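Local atomic coordinates of chloride intracellular channel exc-4 (Caenorhabditis elegans, PDB entry 2YV9), a protein that may insert into membranes to form chloride ion channels and is required to regulate the lumen size of the growing excretory canal. Residues A[169-172]-A[173-177]; A[269-272]-A[273-277]. All coordinates share one frame; numbering follows the deposited sequence.

Overall arrangement
Both interactions are local contacts, their centres about 19 and 20 Å from the centre of the chain. Interaction 1, partly buried, lies within helix 155-178 near its C-terminal end; interaction 2 is a surface contact where a loop enters helix 273-280, much later in the chain. Their centres are 18 Å apart and their nearest atoms about 9 Å, so they do not touch, but they share a neighbour: helix 219-228 packs against residues of both, through His-220 and Tyr-224 for 169-177 and through Trp-222 and Leu-226 for 269-277. Neither includes a residue of the calcium site, formed by Gln-78, Pro-80 and Thr-92, or of the predicted membrane-inserting segment 38-58.

Interaction 1 of 2, residues A[169-172]-A[173-177]; sequences SNID and QLLSE
The carbonyl oxygen of Ser-169 takes two donors from Gln-173, one turn further along helix 155-178. The main one is the backbone amide, with Gln-173 N 2.9 Å from Ser-169 O; the second, weak bond comes from the side-chain amide, with Gln-173 NE2 3.3 Å from the same O. That NE2 also reaches the hydroxyl, 3.0 Å from Ser-169 OG, which lies almost in the plane of the amide group, only 8° out of it. The serine places OG there because its first torsion (-173°) turns the hydroxyl away from the backbone N and beside its own carbonyl carbon, the side from which the glutamine arrives. Gln-173 suits the place because its extended chain runs back along the helix, CG set beside the backbone N (chi1 -75°), far enough for NE2 to reach a hydroxyl one turn earlier. An alanine in place of Ser-169 would remove the hydroxyl and would probably leave the Gln-173 amide held by the weak carbonyl bond alone within this stretch, freer to turn. The side-chain bond spans i to i+4 over regular alpha-helical bonding, in one of the long helices of the all-helical C-terminal half of this GST-like fold. On another face, Ile-171 and Leu-175 run side by side, with CG2 of the isoleucine 4.1 Å from CD1 of the leucine; these branched apolar chains suit a buried helix face, where Ile-171 packs on Leu-126 of helix 117-140 and Leu-175 on His-220 and Tyr-224 of helix 219-228. Asp-172 spends its carboxylate outside the stretch, where OD1 accepts a hydrogen bond from the backbone N of Leu-221, near the start of helix 219-228.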
# COMPACT_ATOMS: atom_id res chain seq x y z
N SER A 169 -12.71 -4.99 -24.96
CA SER A 169 -13.83 -5.71 -25.59
C SER A 169 -14.50 -6.65 -24.58
O SER A 169 -15.72 -6.69 -24.52
CB SER A 169 -13.41 -6.49 -26.80
OG SER A 169 -14.59 -7.00 -27.42
N ASN A 170 -13.69 -7.35 -23.79
CA ASN A 170 -14.22 -8.27 -22.75
C ASN A 170 -15.08 -7.54 -21.71
O ASN A 170 -16.18 -7.96 -21.35
CB ASN A 170 -13.08 -9.03 -22.09
CG ASN A 170 -12.40 -10.04 -23.03
OD1 ASN A 170 -12.93 -10.41 -24.07
ND2 ASN A 170 -11.20 -10.48 -22.64
N ILE A 171 -14.59 -6.40 -21.26
CA ILE A 171 -15.36 -5.53 -20.38
C ILE A 171 -16.65 -4.96 -21.02
O ILE A 171 -17.74 -4.97 -20.38
CB ILE A 171 -14.45 -4.43 -19.80
CG1 ILE A 171 -13.24 -5.06 -19.06
CG2 ILE A 171 -15.26 -3.52 -18.87
CD1 ILE A 171 -12.21 -4.02 -18.51
N ASP A 172 -16.57 -4.50 -22.26
CA ASP A 172 -17.76 -4.14 -23.00
C ASP A 172 -18.78 -5.27 -22.97
O ASP A 172 -19.93 -5.01 -22.71
CB ASP A 172 -17.43 -3.82 -24.44
CG ASP A 172 -18.60 -3.21 -25.20
OD1 ASP A 172 -19.06 -2.10 -24.88
OD2 ASP A 172 -19.03 -3.85 -26.20
N GLN A 173 -18.31 -6.49 -23.25
CA GLN A 173 -19.17 -7.68 -23.32
C GLN A 173 -19.81 -7.96 -21.97
O GLN A 173 -21.03 -8.23 -21.89
CB GLN A 173 -18.36 -8.88 -23.81
CG GLN A 173 -18.09 -8.82 -25.32
CD GLN A 173 -17.10 -9.90 -25.81
OE1 GLN A 173 -17.38 -11.09 -25.71
NE2 GLN A 173 -15.95 -9.47 -26.37
N LEU A 174 -19.02 -7.89 -20.90
CA LEU A 174 -19.55 -8.06 -19.54
C LEU A 174 -20.63 -7.04 -19.20
O LEU A 174 -21.67 -7.36 -18.64
CB LEU A 174 -18.41 -7.96 -18.54
CG LEU A 174 -18.79 -8.11 -17.07
CD1 LEU A 174 -19.56 -9.44 -16.87
CD2 LEU A 174 -17.53 -8.03 -16.21
N LEU A 175 -20.39 -5.78 -19.53
CA LEU A 175 -21.35 -4.76 -19.26
C LEU A 175 -22.62 -4.93 -20.07
O LEU A 175 -23.72 -4.62 -19.58
CB LEU A 175 -20.74 -3.39 -19.56
CG LEU A 175 -19.74 -2.90 -18.52
CD1 LEU A 175 -18.89 -1.72 -19.13
CD2 LEU A 175 -20.37 -2.42 -17.16
N SER A 176 -22.47 -5.43 -21.29
CA SER A 176 -23.63 -5.66 -22.15
C SER A 176 -24.50 -6.76 -21.57
O SER A 176 -25.72 -6.61 -21.53
CB SER A 176 -23.20 -6.02 -23.57
OG SER A 176 -22.33 -7.12 -23.57
N GLU A 177 -23.87 -7.85 -21.15
CA GLU A 177 -24.64 -8.92 -20.50
C GLU A 177 -25.22 -8.53 -19.13
O GLU A 177 -26.35 -8.89 -18.82
CB GLU A 177 -23.88 -10.26 -20.46
CG GLU A 177 -22.48 -10.28 -19.87
CD GLU A 177 -21.53 -11.22 -20.64
OE1 GLU A 177 -21.85 -11.59 -21.79
OE2 GLU A 177 -20.47 -11.58 -20.09

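Interaction 2 of 2, residues A[269-272]-A[273-277]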
# COMPACT_ATOMS: atom_id res chain seq x y z
N HIS A 269 -13.44 15.20 -20.05
CA HIS A 269 -14.47 14.23 -19.79
C HIS A 269 -15.51 14.29 -20.89
O HIS A 269 -16.65 14.65 -20.65
CB HIS A 269 -15.15 14.53 -18.45
CG HIS A 269 -14.25 14.33 -17.28
ND1 HIS A 269 -14.60 14.67 -15.99
CD2 HIS A 269 -13.01 13.80 -17.20
CE1 HIS A 269 -13.62 14.34 -15.17
NE2 HIS A 269 -12.63 13.84 -15.88
N THR A 270 -15.09 13.89 -22.08
CA THR A 270 -15.87 14.06 -23.29
C THR A 270 -15.94 12.75 -24.02
O THR A 270 -14.93 12.15 -24.35
CB THR A 270 -15.15 15.08 -24.17
OG1 THR A 270 -15.24 16.35 -23.50
CG2 THR A 270 -15.78 15.15 -25.53
N ILE A 271 -17.16 12.31 -24.29
CA ILE A 271 -17.44 11.13 -25.04
C ILE A 271 -17.47 11.44 -26.54
O ILE A 271 -18.02 12.46 -26.96
CB ILE A 271 -18.86 10.60 -24.65
CG1 ILE A 271 -18.95 10.41 -23.12
CG2 ILE A 271 -19.17 9.32 -25.43
CD1 ILE A 271 -17.89 9.46 -22.53
N PRO A 272 -16.86 10.57 -27.38
CA PRO A 272 -16.98 10.85 -28.81
C PRO A 272 -18.44 10.98 -29.29
O PRO A 272 -19.37 10.33 -28.75
CB PRO A 272 -16.30 9.65 -29.47
CG PRO A 272 -15.34 9.17 -28.43
CD PRO A 272 -16.05 9.37 -27.12
N GLU A 273 -18.61 11.77 -30.35
CA GLU A 273 -19.94 12.16 -30.79
C GLU A 273 -20.83 10.99 -31.20
O GLU A 273 -22.01 10.92 -30.81
CB GLU A 273 -19.82 13.12 -31.99
CG GLU A 273 -21.16 13.57 -32.59
CD GLU A 273 -20.96 14.75 -33.51
OE1 GLU A 273 -20.68 14.50 -34.71
OE2 GLU A 273 -20.99 15.90 -33.01
N LYS A 274 -20.29 10.14 -32.08
CA LYS A 274 -21.07 9.02 -32.64
C LYS A 274 -21.33 8.01 -31.54
O LYS A 274 -22.37 7.35 -31.53
CB LYS A 274 -20.30 8.35 -33.77
CG LYS A 274 -21.04 7.19 -34.47
CD LYS A 274 -22.48 7.54 -34.85
CE LYS A 274 -23.09 6.47 -35.74
NZ LYS A 274 -24.44 6.91 -36.20
N VAL A 275 -20.41 7.93 -30.60
CA VAL A 275 -20.58 7.01 -29.44
C VAL A 275 -21.70 7.49 -28.53
O VAL A 275 -22.50 6.71 -28.03
CB VAL A 275 -19.29 6.88 -28.64
CG1 VAL A 275 -19.52 6.06 -27.34
CG2 VAL A 275 -18.18 6.28 -29.50
N LEU A 276 -21.79 8.80 -28.33
CA LEU A 276 -22.84 9.35 -27.48
C LEU A 276 -24.21 9.11 -28.12
O LEU A 276 -25.15 8.72 -27.45
CB LEU A 276 -22.58 10.84 -27.20
CG LEU A 276 -23.40 11.49 -26.07
CD1 LEU A 276 -23.46 10.63 -24.82
CD2 LEU A 276 -22.86 12.88 -25.74
N SER A 277 -24.26 9.24 -29.44
CA SER A 277 -25.47 8.94 -30.19
C SER A 277 -25.84 7.47 -30.02
O SER A 277 -27.00 7.17 -29.72
CB SER A 277 -25.31 9.29 -31.66
OG SER A 277 -25.12 10.70 -31.80
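Ile-271 lays its CG2 methyl over the first turn of helix 273-280, where it meets both Val-275 and Leu-276. Val-275 can be followed outward from its backbone. Its CB stands 3.5 Å from Pro-272 O and about 4.0 Å from Ile-271 CG2, and there the side chain divides. CG1 goes to the isoleucine, 3.8 Å from Ile-271 CG2, and the two side chains cross at about a right angle. CG2 goes to the proline ring, 3.9 Å from Pro-272 CB and slightly farther from CG, the two side chains lying alongside each other and pointing the same way. The fork works because chi1 of 173° sets CG1 opposite the backbone N and CG2 opposite the carbonyl carbon, so that, within this stretch, one methyl meets the isoleucine and the other the proline. A beta-branched valine suits the place, as its two methyls diverge from one CB to meet two apolar residues.

Pro-272 occupies the N-cap. Its ring nitrogen has no hydrogen to donate, which costs nothing at a position whose NH is not needed for helical bonding, and its phi of -56° with psi of 152° leads an extended chain into the helix. Its carbonyl opens the helical pattern: Leu-276 N donates to Pro-272 O at 2.9 Å, nearly in line with the C=O bond. Leu-276 adds an apolar touch of its own, with CB 4.1 Å from Ile-271 CG2.

This is plain packing within the C-terminal helical part of the GST-like CLIC fold. The loop-to-helix junction rests on helix 219-228: Trp-222 is touched by Ile-271, Pro-272 and Val-275, while Leu-276 reaches Leu-226. Before the junction, His-269 stacks on Tyr-229, just beyond the end of helix 219-228, and meets the ring of His-200 on helix 190-210.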